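Local coordinates for protein putative ring-cleaving dioxygenase MhqO (Bacillus subtilis subsp. subtilis, PDB 3OAJ) that is a putative extradiol ring-cleaving dioxygenase that probably uses one iron(II) ion and may help to degrade aromatic compounds, at residues Glu227-Trp232 with Ile267-Pro272; Lys36-Phe41 with Met288-Tyr293; Gly52-Lys57 with Ala137-Phe142. All coordinates share one frame; numbering follows the deposited sequence.

Interaction 1. Residues Glu227-Trp232 with Ile267-Pro272; sequences EDQLDW and IATDPP
Gln229 and Trp232, on one side of helix 226-238, pack on Ile267 and Thr269 of strand 264-269. This is helix-on-sheet packing in the second vicinal oxygen chelate (VOC) half of the chain. Strand and helix run nearly antiparallel, 165° between their local directions, with their axes 8.5 Å apart at closest approach.

Gln229 can be followed outward from the helix. Its CB already lies 3.9 Å from Thr269 CG2. CG is anti to the backbone N (chi1 175°), and the chain stays extended beyond it, which carries the amide across the threonine at about a right angle. CD and OE1 both come close to the same methyl, OE1 to Thr269 CG2 at 3.6 Å. NE2 passes on to the backbone and lies 2.8 Å from Ile267 O. That bond is weak, because its N-H...O angle is only 125°. The stronger partner of NE2 is the backbone O of Asn253, on the adjacent strand 253-258. The buried amide thus spans two strands.

Trp232 meets Ile267 with one face of its indole. Ile267 CG2 makes a CH-pi contact over the five-membered ring, 4.1 Å from the centroid, while CD1 lies over the six-membered side near CE3. Lys4 adds a cation-pi contact to the same tryptophan.

The strand matters beyond this packing. Glu266, just before Ile267, is a ligand of the zinc ion bound in this crystal, with His11 and His218. Ala268 points away from the helix, and its side chain is about 6 Å from the metal. The Thr269 hydroxyl bonds within its own segment: Thr269 OG1 donates to Pro271 O at 2.7 Å.

Interaction 2. Residues Lys36-Phe41 with Met288-Tyr293; sequences KQTVNF and MLPVQY
Thr38 holds OG1 anti to its backbone N (chi1 -173°), which brings the hydroxyl to the backbone O of Met288. Val39, with chi1 at -63°, turns CG2 to Leu289 and Pro290. These residues end strand 33-39, an outermost strand of an eight-stranded mixed sheet of the VOC fold. The 288-293 segment, between strand 264-269 and helix 297-303, packs along it.

Backbone and hydroxyl bonds join the two at one end. Met288 N donates to Gln37 O at 2.9 Å, nearly straight and in the carbonyl plane. Thr38 OG1 donates to Met288 O at 2.6 Å from above the carbonyl plane. A CH...O contact from Thr38 CA reaches the same oxygen. Beside them the aliphatic part of Lys36 crosses Met288, with CD against its CG. The lysine NZ itself is paired with Asp277 and Glu278.

Apolar packing follows. Val39 CG2 lies 3.8 Å from Leu289 CD2, and Pro290 CD is equally near Val39 CG2. Ile300 of helix 297-303 touches Val39, Leu289 and Tyr293, and so extends this patch.

Further on, Pro290 covers one face of the Phe41 ring. Its CG makes a CH-pi contact 3.8 Å from the ring centroid, set off toward the rim, and its CB touches CE2. Gln292 NE2 comes to the edge of this ring, 3.4 Å from Phe41 CE2, with the amide and ring planes 61° apart. The Phe41 side chain is about 10 Å from the bound zinc ion. The final link is short: Tyr293 OH donates to Phe41 O at 2.5 Å, slightly tilted from the carbonyl plane.

Interaction 3. Residues Gly52-Lys57 with Ala137-Phe142; sequences GNEGGK and ANTWTF
Glu54 reaches across to the backbone of Thr139 with a folded side chain. Its chi1 of 81° places CG between its backbone N and carbonyl carbon, and chi2 bends the chain again. The carboxylate is thereby brought to the backbone of the 137-142 segment. OE1 accepts from Thr139 N at 3.0 Å, with a fairly straight N-H. It is met on the anti side, somewhat out of the carboxylate plane. Thr139 OG1 lies alongside the same side chain, 3.3 Å from Glu54 CG. The other oxygen, OE2, is 2.8 Å from a water that also contacts Ala137 O.

Asn138 supplies the second polar group of the contact. CG anti to the backbone N (chi1 172°) turns the amide toward Asn53 and Glu54. OD1 accepts from Trp140 N at 3.0 Å, from above the carbonyl plane, and weakly from Glu54 N. The amide nitrogen ND2 is hydrogen-bonded to Ile151 O, so both ends of this buried amide are used. The Glu54 and Asn138 side chains run alongside each other head to tail, with their flat ends clearly turned against one another. CB of Asn53 packs on Asn138 CG at 3.7 Å, and CB of Trp140 on CB of Glu54.

Asn53 points its own oxygen back into its segment. OD1 takes Lys57 N at 3.0 Å, almost straight at 176°, and Gly55 N from the opposite face of the amide. These two bonds brace the bend from Asn53 to Gly56, where Gly56 takes a positive phi.

The contact joins the loop between strands 47-52 and 61-66 to the one between strands 126-131 and 153-160. Its signature is a type I beta turn begun by an Asx turn at Asn53, facing a second Asx turn at Asn138.

Interaction 1 is the fully buried contact of the three. Interactions 2 and 3 are only partly buried. Interactions 1 and 2 reach the same eight-stranded sheet: 267-272 includes residues of an inner strand, whereas 36-41 runs along an outermost one. Interaction 3 joins loops. The chemistry follows the setting. The helix packs on its strand through apolar and CH-pi contacts with one weak hydrogen bond from a side-chain amide. The sheet edge adds firm hydrogen bonds to its apolar packing. The loop pair depends on a carboxylate, Asx turns and a water. None of them touch; their centres lie about 21 to 23 Å apart. In sequence, interactions 1 and 3 both fall inside the span closed by interaction 2.

Interaction 1. Residues Glu227-Trp232 with Ile267-Pro272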
ATOM      1  N   GLU A 227      21.616   5.060  -2.593  1.00 13.31           N
ATOM      2  CA  GLU A 227      22.415   5.856  -1.647  1.00 14.23           C
ATOM      3  C   GLU A 227      21.568   6.434  -0.510  1.00 13.33           C
ATOM      4  O   GLU A 227      21.934   6.359   0.657  1.00 13.84           O
ATOM      5  CB  GLU A 227      23.219   6.952  -2.364  1.00 17.80           C
ATOM      6  CG  GLU A 227      24.238   7.674  -1.471  1.00 28.01           C
ATOM      7  CD  GLU A 227      25.335   6.763  -0.895  1.00 23.13           C
ATOM      8  OE1 GLU A 227      25.701   5.741  -1.532  1.00 28.88           O
ATOM      9  OE2 GLU A 227      25.845   7.086   0.204  1.00 29.77           O
ATOM     10  N   ASP A 228      20.406   6.961  -0.845  1.00 12.13           N
ATOM     11  CA  ASP A 228      19.506   7.544   0.143  1.00 12.47           C
ATOM     12  C   ASP A 228      19.047   6.446   1.116  1.00 11.64           C
ATOM     13  O   ASP A 228      19.017   6.649   2.331  1.00 11.92           O
ATOM     14  CB  ASP A 228      18.332   8.174  -0.620  1.00 14.32           C
ATOM     15  CG  ASP A 228      17.401   8.981   0.251  1.00 13.91           C
ATOM     16  OD1 ASP A 228      17.833   9.558   1.272  1.00 16.97           O
ATOM     17  OD2 ASP A 228      16.217   9.065  -0.121  1.00 16.59           O
ATOM     18  N   GLN A 229      18.719   5.274   0.570  1.00 10.62           N
ATOM     19  CA  GLN A 229      18.322   4.157   1.420  1.00 10.01           C
ATOM     20  C   GLN A 229      19.431   3.725   2.387  1.00 10.90           C
ATOM     21  O   GLN A 229      19.153   3.407   3.557  1.00 11.76           O
ATOM     22  CB  GLN A 229      17.853   2.964   0.586  1.00  9.62           C
ATOM     23  CG  GLN A 229      17.555   1.735   1.424  1.00 10.29           C
ATOM     24  CD  GLN A 229      17.019   0.621   0.585  1.00  9.44           C
ATOM     25  OE1 GLN A 229      17.728   0.036  -0.223  1.00 11.87           O
ATOM     26  NE2 GLN A 229      15.737   0.345   0.745  1.00 11.17           N
ATOM     27  N   LEU A 230      20.675   3.680   1.905  1.00 12.02           N
ATOM     28  CA  LEU A 230      21.796   3.321   2.780  1.00 12.44           C
ATOM     29  C   LEU A 230      21.953   4.352   3.892  1.00 11.95           C
ATOM     30  O   LEU A 230      22.236   4.003   5.033  1.00 11.41           O
ATOM     31  CB  LEU A 230      23.100   3.154   1.983  1.00 14.03           C
ATOM     32  CG  LEU A 230      23.070   2.086   0.873  1.00 15.61           C
ATOM     33  CD1 LEU A 230      24.296   2.203  -0.037  1.00 16.37           C
ATOM     34  CD2 LEU A 230      22.941   0.671   1.448  1.00 16.07           C
ATOM     35  N   ASP A 231      21.749   5.621   3.560  1.00 12.62           N
ATOM     36  CA  ASP A 231      21.789   6.686   4.564  1.00 13.66           C
ATOM     37  C   ASP A 231      20.680   6.448   5.596  1.00 12.45           C
ATOM     38  O   ASP A 231      20.904   6.589   6.797  1.00 12.42           O
ATOM     39  CB  ASP A 231      21.611   8.067   3.905  1.00 16.93           C
ATOM     40  CG  ASP A 231      22.804   8.488   3.032  1.00 28.01           C
ATOM     41  OD1 ASP A 231      23.880   7.863   3.107  1.00 21.30           O
ATOM     42  OD2 ASP A 231      22.659   9.471   2.267  1.00 21.35           O
ATOM     43  N   TRP A 232      19.481   6.086   5.122  1.00 11.38           N
ATOM     44  CA  TRP A 232      18.378   5.759   6.027  1.00 11.71           C
ATOM     45  C   TRP A 232      18.757   4.605   6.939  1.00 10.68           C
ATOM     46  O   TRP A 232      18.474   4.643   8.124  1.00 10.75           O
ATOM     47  CB  TRP A 232      17.140   5.347   5.241  1.00 12.90           C
ATOM     48  CG  TRP A 232      16.217   6.444   4.812  1.00 15.17           C
ATOM     49  CD1 TRP A 232      16.104   6.978   3.562  1.00 14.37           C
ATOM     50  CD2 TRP A 232      15.249   7.111   5.623  1.00 15.33           C
ATOM     51  NE1 TRP A 232      15.119   7.934   3.545  1.00 15.20           N
ATOM     52  CE2 TRP A 232      14.583   8.042   4.798  1.00 15.91           C
ATOM     53  CE3 TRP A 232      14.871   6.999   6.968  1.00 16.42           C
ATOM     54  CZ2 TRP A 232      13.554   8.867   5.272  1.00 16.40           C
ATOM     55  CZ3 TRP A 232      13.850   7.833   7.449  1.00 17.05           C
ATOM     56  CH2 TRP A 232      13.207   8.749   6.596  1.00 17.32           C
ATOM     57  N   ILE A 267      11.720   1.007   4.289  1.00  9.46           N
ATOM     58  CA  ILE A 267      12.162   2.030   3.330  1.00  9.82           C
ATOM     59  C   ILE A 267      12.474   1.288   2.034  1.00 10.37           C
ATOM     60  O   ILE A 267      13.286   0.364   2.029  1.00 10.88           O
ATOM     61  CB  ILE A 267      13.408   2.816   3.810  1.00 11.58           C
ATOM     62  CG1 ILE A 267      13.243   3.324   5.259  1.00 13.98           C
ATOM     63  CG2 ILE A 267      13.794   3.927   2.778  1.00 12.92           C
ATOM     64  CD1 ILE A 267      12.141   4.305   5.477  1.00 14.65           C
ATOM     65  N   ALA A 268      11.820   1.706   0.951  1.00 10.41           N
ATOM     66  CA  ALA A 268      11.971   1.111  -0.368  1.00 10.08           C
ATOM     67  C   ALA A 268      12.423   2.165  -1.358  1.00 10.48           C
ATOM     68  O   ALA A 268      11.924   3.298  -1.355  1.00 11.05           O
ATOM     69  CB  ALA A 268      10.649   0.522  -0.829  1.00 10.49           C
ATOM     70  N   THR A 269      13.351   1.784  -2.223  1.00  9.95           N
ATOM     71  CA  THR A 269      13.848   2.704  -3.219  1.00 10.17           C
ATOM     72  C   THR A 269      12.842   2.931  -4.340  1.00 10.57           C
ATOM     73  O   THR A 269      12.173   1.983  -4.792  1.00 10.20           O
ATOM     74  CB  THR A 269      15.154   2.195  -3.852  1.00 10.22           C
ATOM     75  OG1 THR A 269      14.944   0.924  -4.477  1.00 11.69           O
ATOM     76  CG2 THR A 269      16.284   2.095  -2.830  1.00 11.74           C
ATOM     77  N   ASP A 270      12.743   4.175  -4.822  1.00 11.56           N
ATOM     78  CA  ASP A 270      11.877   4.446  -5.974  1.00 11.56           C
ATOM     79  C   ASP A 270      12.270   3.597  -7.197  1.00 11.33           C
ATOM     80  O   ASP A 270      11.408   2.938  -7.776  1.00 11.85           O
ATOM     81  CB  ASP A 270      11.818   5.945  -6.336  1.00 12.22           C
ATOM     82  CG  ASP A 270      10.988   6.765  -5.344  1.00 13.68           C
ATOM     83  OD1 ASP A 270      10.282   6.173  -4.491  1.00 11.92           O
ATOM     84  OD2 ASP A 270      11.064   8.014  -5.402  1.00 14.25           O
ATOM     85  N   PRO A 271      13.566   3.586  -7.585  1.00 11.18           N
ATOM     86  CA  PRO A 271      13.960   2.714  -8.695  1.00 11.51           C
ATOM     87  C   PRO A 271      14.195   1.244  -8.301  1.00 11.38           C
ATOM     88  O   PRO A 271      14.421   0.943  -7.116  1.00 11.55           O
ATOM     89  CB  PRO A 271      15.280   3.338  -9.190  1.00 11.55           C
ATOM     90  CG  PRO A 271      15.835   4.064  -8.024  1.00 14.90           C
ATOM     91  CD  PRO A 271      14.687   4.414  -7.104  1.00 11.58           C
ATOM     92  N   PRO A 272      14.198   0.328  -9.294  1.00 11.86           N
ATOM     93  CA  PRO A 272      14.028   0.575 -10.732  1.00 12.30           C
ATOM     94  C   PRO A 272      12.586   0.573 -11.214  1.00 12.78           C
ATOM     95  O   PRO A 272      12.315   1.042 -12.319  1.00 14.00           O
ATOM     96  CB  PRO A 272      14.784  -0.592 -11.374  1.00 12.66           C
ATOM     97  CG  PRO A 272      14.613  -1.703 -10.379  1.00 12.76           C
ATOM     98  CD  PRO A 272      14.710  -1.034  -9.038  1.00 12.04           C
TER

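Interaction 2. Residues Lys36-Phe41 with Met288-Tyr293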
ATOM      1  N   LYS A  36       2.543  -6.182 -11.600  1.00 11.20           N
ATOM      2  CA  LYS A  36       3.502  -7.289 -11.448  1.00 11.53           C
ATOM      3  C   LYS A  36       2.859  -8.483 -10.767  1.00 11.93           C
ATOM      4  O   LYS A  36       2.234  -8.358  -9.711  1.00 11.95           O
ATOM      5  CB  LYS A  36       4.741  -6.817 -10.653  1.00 11.57           C
ATOM      6  CG  LYS A  36       5.929  -7.801 -10.665  1.00 11.83           C
ATOM      7  CD  LYS A  36       6.510  -7.972 -12.067  1.00 12.24           C
ATOM      8  CE  LYS A  36       6.866  -6.639 -12.693  1.00 12.39           C
ATOM      9  NZ  LYS A  36       7.500  -6.810 -14.039  1.00 12.04           N
ATOM     10  N   GLN A  37       3.010  -9.650 -11.387  1.00 12.28           N
ATOM     11  CA  GLN A  37       2.693 -10.881 -10.696  1.00 13.42           C
ATOM     12  C   GLN A  37       3.980 -11.638 -10.520  1.00 12.87           C
ATOM     13  O   GLN A  37       4.708 -11.932 -11.483  1.00 12.92           O
ATOM     14  CB  GLN A  37       1.625 -11.733 -11.387  1.00 16.20           C
ATOM     15  CG  GLN A  37       1.860 -12.022 -12.818  1.00 20.93           C
ATOM     16  CD  GLN A  37       0.884 -13.049 -13.335  1.00 19.58           C
ATOM     17  OE1 GLN A  37       0.903 -14.224 -12.920  1.00 20.85           O
ATOM     18  NE2 GLN A  37       0.005 -12.613 -14.231  1.00 21.70           N
ATOM     19  N   THR A  38       4.269 -11.917  -9.261  1.00 12.40           N
ATOM     20  CA  THR A  38       5.461 -12.666  -8.919  1.00 12.14           C
ATOM     21  C   THR A  38       5.119 -13.561  -7.748  1.00 12.33           C
ATOM     22  O   THR A  38       3.938 -13.836  -7.516  1.00 11.75           O
ATOM     23  CB  THR A  38       6.685 -11.708  -8.695  1.00 12.53           C
ATOM     24  OG1 THR A  38       7.882 -12.476  -8.517  1.00 12.94           O
ATOM     25  CG2 THR A  38       6.479 -10.748  -7.512  1.00 11.31           C
ATOM     26  N   VAL A  39       6.133 -14.041  -7.045  1.00 13.21           N
ATOM     27  CA  VAL A  39       5.923 -14.861  -5.862  1.00 14.24           C
ATOM     28  C   VAL A  39       6.570 -14.202  -4.645  1.00 15.93           C
ATOM     29  O   VAL A  39       7.423 -13.320  -4.789  1.00 16.29           O
ATOM     30  CB  VAL A  39       6.460 -16.307  -6.052  1.00 13.58           C
ATOM     31  CG1 VAL A  39       5.704 -17.033  -7.169  1.00 13.74           C
ATOM     32  CG2 VAL A  39       7.966 -16.323  -6.321  1.00 14.66           C
ATOM     33  N   ASN A  40       6.156 -14.629  -3.454  1.00 18.13           N
ATOM     34  CA  ASN A  40       6.785 -14.185  -2.213  1.00 21.13           C
ATOM     35  C   ASN A  40       8.228 -14.678  -2.177  1.00 23.13           C
ATOM     36  O   ASN A  40       8.492 -15.863  -2.383  1.00 22.95           O
ATOM     37  CB  ASN A  40       5.999 -14.735  -1.014  1.00 22.41           C
ATOM     38  CG  ASN A  40       6.464 -14.164   0.324  1.00 22.84           C
ATOM     39  OD1 ASN A  40       7.574 -13.636   0.449  1.00 24.12           O
ATOM     40  ND2 ASN A  40       5.607 -14.273   1.335  1.00 24.15           N
ATOM     41  N   PHE A  41       9.162 -13.765  -1.929  1.00 25.56           N
ATOM     42  CA  PHE A  41      10.568 -14.132  -1.814  1.00 28.46           C
ATOM     43  C   PHE A  41      10.811 -15.208  -0.772  1.00 31.27           C
ATOM     44  O   PHE A  41      11.664 -16.069  -0.967  1.00 31.89           O
ATOM     45  CB  PHE A  41      11.420 -12.914  -1.478  1.00 29.23           C
ATOM     46  CG  PHE A  41      11.978 -12.233  -2.673  1.00 31.94           C
ATOM     47  CD1 PHE A  41      11.239 -11.267  -3.343  1.00 29.79           C
ATOM     48  CD2 PHE A  41      13.242 -12.564  -3.145  1.00 29.67           C
ATOM     49  CE1 PHE A  41      11.758 -10.626  -4.457  1.00 32.35           C
ATOM     50  CE2 PHE A  41      13.766 -11.933  -4.262  1.00 32.30           C
ATOM     51  CZ  PHE A  41      13.017 -10.963  -4.925  1.00 29.91           C
ATOM     52  N   MET A 288       6.571 -13.464 -13.177  1.00 13.35           N
ATOM     53  CA  MET A 288       7.996 -13.192 -13.058  1.00 13.84           C
ATOM     54  C   MET A 288       8.524 -13.839 -11.789  1.00 13.28           C
ATOM     55  O   MET A 288       7.846 -13.836 -10.759  1.00 13.52           O
ATOM     56  CB  MET A 288       8.256 -11.685 -13.048  1.00 15.28           C
ATOM     57  CG  MET A 288       7.588 -10.931 -14.199  1.00 17.38           C
ATOM     58  SD  MET A 288       7.879 -11.667 -15.834  1.00 19.02           S
ATOM     59  CE  MET A 288       9.631 -11.362 -15.975  1.00 18.32           C
ATOM     60  N   LEU A 289       9.725 -14.405 -11.859  1.00 12.90           N
ATOM     61  CA  LEU A 289      10.300 -15.090 -10.691  1.00 13.75           C
ATOM     62  C   LEU A 289      11.630 -14.515 -10.252  1.00 14.73           C
ATOM     63  O   LEU A 289      12.438 -14.161 -11.111  1.00 15.29           O
ATOM     64  CB  LEU A 289      10.492 -16.577 -10.992  1.00 13.67           C
ATOM     65  CG  LEU A 289       9.238 -17.428 -11.184  1.00 13.99           C
ATOM     66  CD1 LEU A 289       9.613 -18.859 -11.542  1.00 14.32           C
ATOM     67  CD2 LEU A 289       8.322 -17.416  -9.957  1.00 14.19           C
ATOM     68  N   PRO A 290      11.861 -14.418  -8.920  1.00 15.07           N
ATOM     69  CA  PRO A 290      13.224 -14.178  -8.453  1.00 15.46           C
ATOM     70  C   PRO A 290      14.106 -15.247  -9.113  1.00 15.75           C
ATOM     71  O   PRO A 290      13.730 -16.424  -9.133  1.00 15.92           O
ATOM     72  CB  PRO A 290      13.114 -14.361  -6.938  1.00 15.62           C
ATOM     73  CG  PRO A 290      11.680 -14.028  -6.602  1.00 16.10           C
ATOM     74  CD  PRO A 290      10.896 -14.502  -7.803  1.00 15.46           C
ATOM     75  N   VAL A 291      15.222 -14.827  -9.717  1.00 15.56           N
ATOM     76  CA  VAL A 291      16.063 -15.709 -10.543  1.00 14.88           C
ATOM     77  C   VAL A 291      16.460 -16.998  -9.815  1.00 13.71           C
ATOM     78  O   VAL A 291      16.591 -18.049 -10.445  1.00 12.77           O
ATOM     79  CB  VAL A 291      17.307 -14.963 -11.132  1.00 15.39           C
ATOM     80  CG1 VAL A 291      18.260 -14.468 -10.032  1.00 15.30           C
ATOM     81  CG2 VAL A 291      18.049 -15.822 -12.135  1.00 15.68           C
ATOM     82  N   GLN A 292      16.621 -16.907  -8.497  1.00 13.48           N
ATOM     83  CA  GLN A 292      16.912 -18.064  -7.649  1.00 14.48           C
ATOM     84  C   GLN A 292      15.867 -19.183  -7.784  1.00 15.82           C
ATOM     85  O   GLN A 292      16.185 -20.352  -7.567  1.00 16.49           O
ATOM     86  CB  GLN A 292      17.116 -17.647  -6.177  1.00 15.32           C
ATOM     87  CG  GLN A 292      16.012 -16.736  -5.540  1.00 20.40           C
ATOM     88  CD  GLN A 292      16.199 -15.241  -5.817  1.00 15.84           C
ATOM     89  OE1 GLN A 292      16.532 -14.843  -6.923  1.00 20.79           O
ATOM     90  NE2 GLN A 292      15.990 -14.408  -4.794  1.00 21.48           N
ATOM     91  N   TYR A 293      14.641 -18.828  -8.178  1.00 17.38           N
ATOM     92  CA  TYR A 293      13.560 -19.816  -8.325  1.00 19.00           C
ATOM     93  C   TYR A 293      13.307 -20.283  -9.761  1.00 19.08           C
ATOM     94  O   TYR A 293      12.518 -21.202  -9.993  1.00 19.12           O
ATOM     95  CB  TYR A 293      12.262 -19.287  -7.696  1.00 21.28           C
ATOM     96  CG  TYR A 293      12.422 -18.915  -6.244  1.00 26.83           C
ATOM     97  CD1 TYR A 293      12.875 -19.851  -5.314  1.00 23.45           C
ATOM     98  CD2 TYR A 293      12.124 -17.629  -5.798  1.00 23.43           C
ATOM     99  CE1 TYR A 293      13.040 -19.509  -3.976  1.00 27.73           C
ATOM    100  CE2 TYR A 293      12.284 -17.278  -4.462  1.00 27.73           C
ATOM    101  CZ  TYR A 293      12.736 -18.222  -3.557  1.00 24.47           C
ATOM    102  OH  TYR A 293      12.887 -17.887  -2.232  1.00 28.64           O
TER

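Interaction 3. Residues Gly52-Lys57 with Ala137-Phe142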
ATOM      1  N   GLY A  52      -1.203  -0.892  -9.110  1.00 10.82           N
ATOM      2  CA  GLY A  52      -0.928   0.529  -8.985  1.00 11.07           C
ATOM      3  C   GLY A  52      -1.563   1.318 -10.110  1.00 11.03           C
ATOM      4  O   GLY A  52      -2.516   0.846 -10.756  1.00 11.29           O
ATOM      5  N   ASN A  53      -1.032   2.516 -10.357  1.00 11.30           N
ATOM      6  CA  ASN A  53      -1.485   3.317 -11.489  1.00 11.72           C
ATOM      7  C   ASN A  53      -0.908   2.769 -12.795  1.00 12.06           C
ATOM      8  O   ASN A  53      -0.293   1.698 -12.805  1.00 11.41           O
ATOM      9  CB  ASN A  53      -1.206   4.816 -11.269  1.00 11.90           C
ATOM     10  CG  ASN A  53       0.258   5.204 -11.464  1.00 12.25           C
ATOM     11  OD1 ASN A  53       1.144   4.361 -11.595  1.00 11.28           O
ATOM     12  ND2 ASN A  53       0.504   6.506 -11.510  1.00 12.45           N
ATOM     13  N   GLU A  54      -1.081   3.493 -13.898  1.00 12.98           N
ATOM     14  CA  GLU A  54      -0.645   2.981 -15.207  1.00 14.02           C
ATOM     15  C   GLU A  54       0.835   2.582 -15.198  1.00 14.04           C
ATOM     16  O   GLU A  54       1.219   1.639 -15.885  1.00 14.92           O
ATOM     17  CB  GLU A  54      -0.980   3.961 -16.343  1.00 15.80           C
ATOM     18  CG  GLU A  54      -0.017   5.122 -16.523  1.00 20.53           C
ATOM     19  CD  GLU A  54      -0.075   6.145 -15.398  1.00 18.03           C
ATOM     20  OE1 GLU A  54      -1.184   6.436 -14.881  1.00 21.53           O
ATOM     21  OE2 GLU A  54       1.007   6.642 -15.010  1.00 21.74           O
ATOM     22  N   GLY A  55       1.639   3.264 -14.383  1.00 13.48           N
ATOM     23  CA  GLY A  55       3.086   3.027 -14.353  1.00 13.61           C
ATOM     24  C   GLY A  55       3.592   2.291 -13.133  1.00 13.59           C
ATOM     25  O   GLY A  55       4.807   2.107 -12.970  1.00 13.63           O
ATOM     26  N   GLY A  56       2.675   1.884 -12.262  1.00 13.26           N
ATOM     27  CA  GLY A  56       3.051   1.304 -10.964  1.00 13.22           C
ATOM     28  C   GLY A  56       4.000   2.227 -10.211  1.00 13.26           C
ATOM     29  O   GLY A  56       4.991   1.776  -9.649  1.00 13.98           O
ATOM     30  N   LYS A  57       3.707   3.531 -10.230  1.00 12.53           N
ATOM     31  CA  LYS A  57       4.608   4.536  -9.668  1.00 12.71           C
ATOM     32  C   LYS A  57       4.636   4.464  -8.142  1.00 11.46           C
ATOM     33  O   LYS A  57       3.614   4.161  -7.519  1.00 11.25           O
ATOM     34  CB  LYS A  57       4.188   5.937 -10.133  1.00 15.46           C
ATOM     35  CG  LYS A  57       4.367   6.161 -11.623  1.00 23.45           C
ATOM     36  CD  LYS A  57       5.814   5.959 -12.058  1.00 20.86           C
ATOM     37  CE  LYS A  57       5.986   6.285 -13.528  1.00 24.77           C
ATOM     38  NZ  LYS A  57       7.315   5.813 -14.013  1.00 23.92           N
ATOM     39  N   ALA A 137      -2.964  12.485 -12.480  1.00 12.79           N
ATOM     40  CA  ALA A 137      -4.006  11.582 -12.979  1.00 12.23           C
ATOM     41  C   ALA A 137      -3.452  10.194 -13.299  1.00 11.27           C
ATOM     42  O   ALA A 137      -2.318  10.040 -13.780  1.00 11.40           O
ATOM     43  CB  ALA A 137      -4.668  12.174 -14.224  1.00 12.77           C
ATOM     44  N   ASN A 138      -4.279   9.195 -13.019  1.00 10.68           N
ATOM     45  CA  ASN A 138      -4.034   7.810 -13.414  1.00 10.91           C
ATOM     46  C   ASN A 138      -4.720   7.574 -14.763  1.00 11.60           C
ATOM     47  O   ASN A 138      -5.939   7.626 -14.863  1.00 11.64           O
ATOM     48  CB  ASN A 138      -4.557   6.859 -12.314  1.00 11.49           C
ATOM     49  CG  ASN A 138      -4.514   5.387 -12.713  1.00 11.24           C
ATOM     50  OD1 ASN A 138      -3.883   5.005 -13.713  1.00 12.40           O
ATOM     51  ND2 ASN A 138      -5.146   4.543 -11.891  1.00 11.84           N
ATOM     52  N   THR A 139      -3.927   7.299 -15.789  1.00 12.10           N
ATOM     53  CA  THR A 139      -4.442   7.141 -17.146  1.00 12.56           C
ATOM     54  C   THR A 139      -4.772   5.696 -17.521  1.00 12.83           C
ATOM     55  O   THR A 139      -5.089   5.413 -18.681  1.00 13.63           O
ATOM     56  CB  THR A 139      -3.479   7.746 -18.174  1.00 12.77           C
ATOM     57  OG1 THR A 139      -2.209   7.102 -18.070  1.00 13.91           O
ATOM     58  CG2 THR A 139      -3.303   9.248 -17.913  1.00 13.56           C
ATOM     59  N   TRP A 140      -4.714   4.786 -16.542  1.00 12.66           N
ATOM     60  CA  TRP A 140      -5.144   3.408 -16.783  1.00 13.02           C
ATOM     61  C   TRP A 140      -6.661   3.350 -16.881  1.00 13.38           C
ATOM     62  O   TRP A 140      -7.381   3.517 -15.886  1.00 13.15           O
ATOM     63  CB  TRP A 140      -4.651   2.479 -15.683  1.00 12.58           C
ATOM     64  CG  TRP A 140      -4.796   1.010 -16.019  1.00 12.62           C
ATOM     65  CD1 TRP A 140      -5.623   0.101 -15.399  1.00 11.96           C
ATOM     66  CD2 TRP A 140      -4.054   0.276 -17.000  1.00 12.11           C
ATOM     67  NE1 TRP A 140      -5.444  -1.146 -15.952  1.00 12.13           N
ATOM     68  CE2 TRP A 140      -4.492  -1.068 -16.937  1.00 12.72           C
ATOM     69  CE3 TRP A 140      -3.048   0.620 -17.921  1.00 12.74           C
ATOM     70  CZ2 TRP A 140      -3.973  -2.068 -17.772  1.00 12.70           C
ATOM     71  CZ3 TRP A 140      -2.542  -0.382 -18.767  1.00 12.93           C
ATOM     72  CH2 TRP A 140      -3.003  -1.707 -18.672  1.00 12.86           C
ATOM     73  N   THR A 141      -7.139   3.114 -18.096  1.00 14.44           N
ATOM     74  CA  THR A 141      -8.572   2.962 -18.344  1.00 15.68           C
ATOM     75  C   THR A 141      -8.946   1.486 -18.249  1.00 17.10           C
ATOM     76  O   THR A 141      -8.335   0.638 -18.904  1.00 17.87           O
ATOM     77  CB  THR A 141      -8.983   3.567 -19.710  1.00 16.71           C
ATOM     78  OG1 THR A 141      -8.722   4.976 -19.701  1.00 20.24           O
ATOM     79  CG2 THR A 141     -10.464   3.343 -19.976  1.00 20.44           C
ATOM     80  N   PHE A 142      -9.928   1.177 -17.407  1.00 17.26           N
ATOM     81  CA  PHE A 142     -10.339  -0.205 -17.185  1.00 18.18           C
ATOM     82  C   PHE A 142     -11.812  -0.210 -16.837  1.00 19.45           C
ATOM     83  O   PHE A 142     -12.222   0.356 -15.822  1.00 20.18           O
ATOM     84  CB  PHE A 142      -9.507  -0.847 -16.069  1.00 18.75           C
ATOM     85  CG  PHE A 142      -9.573  -2.356 -16.039  1.00 19.39           C
ATOM     86  CD1 PHE A 142      -8.848  -3.120 -16.948  1.00 19.19           C
ATOM     87  CD2 PHE A 142     -10.330  -3.009 -15.071  1.00 19.31           C
ATOM     88  CE1 PHE A 142      -8.894  -4.516 -16.911  1.00 19.55           C
ATOM     89  CE2 PHE A 142     -10.389  -4.410 -15.028  1.00 19.65           C
ATOM     90  CZ  PHE A 142      -9.664  -5.160 -15.949  1.00 19.23           C
TER
HETATM   91  O   HOH W   1       0.242   9.087 -13.820  1.00 24.49           O